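Local coordinates for protein 6-phosphogluconolactonase (Trypanosoma cruzi, PDB 6VYE) that probably hydrolyses 6-phosphogluconolactone to 6-phosphogluconate, the second step of the oxidative pentose phosphate pathway, at residues His67-Leu71 with Lys72-Ala76. Numbering follows the deposited sequence.
Sequences HLHLL and KEERA
The short helix 68-73 still makes an ordinary i+4 bond, K72 N donating to L68 O at 2.7 Å, before it widens: E74 N reaches five residues back to H69 O (3.0 Å), and A76 N six back to L70 O (3.3 Å). R75, with positive phi (52°), breaks the helical path, illustrating how a helix can unwind through a pi-type turn before the chain enters a strand. On the outer side, H69 meets two glutamates, one over a face and one at the edge. Its CG is anti to the backbone N (chi1 -174°), which carries the imidazole forward, beside its own carbonyl carbon, to the next turn, where E73 CB lies over one face, 3.9 Å from the ring centroid, in a CH-pi contact. E74 comes instead to the ring edge: H69 ND1 makes a weak, bent hydrogen bond to E74 OE2 (3.3 Å), the carboxylate plane turned 67° from the ring. The other oxygen, E74 OE1, has the stronger partner, R41, in a salt bridge. Here the chain completes a beta-alpha-beta crossover of the Rossmann-like sheet, running from strand 46-50 through helices 54-66 and 68-73 into the neighbouring parallel strand 77-85. On the inner side, A76 CB packs against L70 CD1 (3.8 Å) and more loosely against L71 CD2 (4.2 Å). Beyond them, A76 meets I36 of helix 24-38, while L71 reaches L77 and F79 of the strand.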
loop_
_atom_site.group_PDB
_atom_site.type_symbol
_atom_site.label_atom_id
_atom_site.label_comp_id
_atom_site.label_asym_id
_atom_site.label_seq_id
_atom_site.Cartn_x
_atom_site.Cartn_y
_atom_site.Cartn_z
ATOM N N HIS A 67 -6.745 -16.480 10.429
ATOM C CA HIS A 67 -7.806 -15.461 10.660
ATOM C C HIS A 67 -8.932 -15.575 9.626
ATOM O O HIS A 67 -9.661 -14.594 9.426
ATOM C CB HIS A 67 -7.186 -14.084 10.787
ATOM C CG HIS A 67 -6.271 -13.968 11.957
ATOM N ND1 HIS A 67 -6.724 -13.928 13.258
ATOM C CD2 HIS A 67 -4.923 -13.893 12.037
ATOM C CE1 HIS A 67 -5.701 -13.834 14.080
ATOM N NE2 HIS A 67 -4.595 -13.780 13.361
ATOM N N LEU A 68 -9.132 -16.744 9.038
ATOM C CA LEU A 68 -10.150 -16.855 7.963
ATOM C C LEU A 68 -11.550 -16.579 8.519
ATOM O O LEU A 68 -12.386 -16.003 7.797
ATOM C CB LEU A 68 -10.120 -18.230 7.306
ATOM C CG LEU A 68 -10.897 -18.311 5.992
ATOM C CD1 LEU A 68 -10.579 -17.126 5.079
ATOM C CD2 LEU A 68 -10.570 -19.616 5.280
ATOM N N HIS A 69 -11.838 -17.041 9.729
ATOM C CA HIS A 69 -13.161 -16.855 10.356
ATOM C C HIS A 69 -13.466 -15.352 10.475
ATOM O O HIS A 69 -14.604 -14.937 10.214
ATOM C CB HIS A 69 -13.225 -17.573 11.712
ATOM C CG HIS A 69 -14.606 -17.509 12.255
ATOM N ND1 HIS A 69 -15.011 -16.499 13.129
ATOM C CD2 HIS A 69 -15.698 -18.248 11.977
ATOM C CE1 HIS A 69 -16.297 -16.686 13.402
ATOM N NE2 HIS A 69 -16.739 -17.728 12.699
ATOM N N LEU A 70 -12.465 -14.576 10.871
ATOM C CA LEU A 70 -12.585 -13.131 11.094
ATOM C C LEU A 70 -12.884 -12.461 9.751
ATOM O O LEU A 70 -13.704 -11.547 9.749
ATOM C CB LEU A 70 -11.290 -12.623 11.719
ATOM C CG LEU A 70 -11.196 -11.122 11.937
ATOM C CD1 LEU A 70 -12.322 -10.633 12.821
ATOM C CD2 LEU A 70 -9.862 -10.756 12.557
ATOM N N LEU A 71 -12.253 -12.917 8.665
ATOM C CA LEU A 71 -12.284 -12.232 7.334
ATOM C C LEU A 71 -13.453 -12.730 6.477
ATOM O O LEU A 71 -14.095 -11.898 5.768
ATOM C CB LEU A 71 -10.934 -12.440 6.641
ATOM C CG LEU A 71 -9.732 -11.890 7.412
ATOM C CD1 LEU A 71 -8.448 -12.112 6.645
ATOM C CD2 LEU A 71 -9.908 -10.426 7.787
ATOM N N LYS A 72 -13.733 -14.026 6.505
ATOM C CA LYS A 72 -14.772 -14.654 5.650
ATOM C C LYS A 72 -16.135 -14.586 6.350
ATOM O O LYS A 72 -17.032 -13.957 5.790
ATOM C CB LYS A 72 -14.356 -16.077 5.274
ATOM C CG LYS A 72 -15.431 -16.972 4.669
ATOM C CD LYS A 72 -14.850 -18.345 4.383
ATOM C CE LYS A 72 -15.345 -18.964 3.102
ATOM N NZ LYS A 72 -16.736 -19.436 3.220
ATOM N N GLU A 73 -16.293 -15.219 7.514
ATOM C CA GLU A 73 -17.582 -15.285 8.261
ATOM C C GLU A 73 -17.929 -13.920 8.858
ATOM O O GLU A 73 -19.122 -13.587 8.849
ATOM C CB GLU A 73 -17.556 -16.287 9.418
ATOM C CG GLU A 73 -17.946 -17.696 8.993
ATOM C CD GLU A 73 -16.970 -18.312 8.014
ATOM O OE1 GLU A 73 -15.749 -18.128 8.206
ATOM O OE2 GLU A 73 -17.429 -18.891 7.015
ATOM N N GLU A 74 -16.954 -13.201 9.430
ATOM C CA GLU A 74 -17.230 -11.968 10.215
ATOM C C GLU A 74 -17.056 -10.733 9.310
ATOM O O GLU A 74 -17.391 -9.623 9.783
ATOM C CB GLU A 74 -16.402 -11.887 11.499
ATOM C CG GLU A 74 -16.749 -12.926 12.550
ATOM C CD GLU A 74 -16.135 -12.603 13.911
ATOM O OE1 GLU A 74 -16.334 -11.452 14.410
ATOM O OE2 GLU A 74 -15.398 -13.466 14.462
ATOM N N ARG A 75 -16.616 -10.918 8.057
ATOM C CA ARG A 75 -16.557 -9.839 7.034
ATOM C C ARG A 75 -15.813 -8.618 7.603
ATOM O O ARG A 75 -16.355 -7.492 7.502
ATOM C CB ARG A 75 -17.994 -9.486 6.620
ATOM C CG ARG A 75 -18.776 -10.666 6.052
ATOM C CD ARG A 75 -20.247 -10.421 5.790
ATOM N NE ARG A 75 -20.464 -9.129 5.144
ATOM C CZ ARG A 75 -20.345 -8.888 3.848
ATOM N NH1 ARG A 75 -20.045 -9.850 3.004
ATOM N NH2 ARG A 75 -20.573 -7.677 3.376
ATOM N N ALA A 76 -14.647 -8.801 8.220
ATOM C CA ALA A 76 -13.915 -7.723 8.915
ATOM C C ALA A 76 -13.248 -6.729 7.950
ATOM O O ALA A 76 -13.089 -5.555 8.369
ATOM C CB ALA A 76 -12.914 -8.312 9.852
#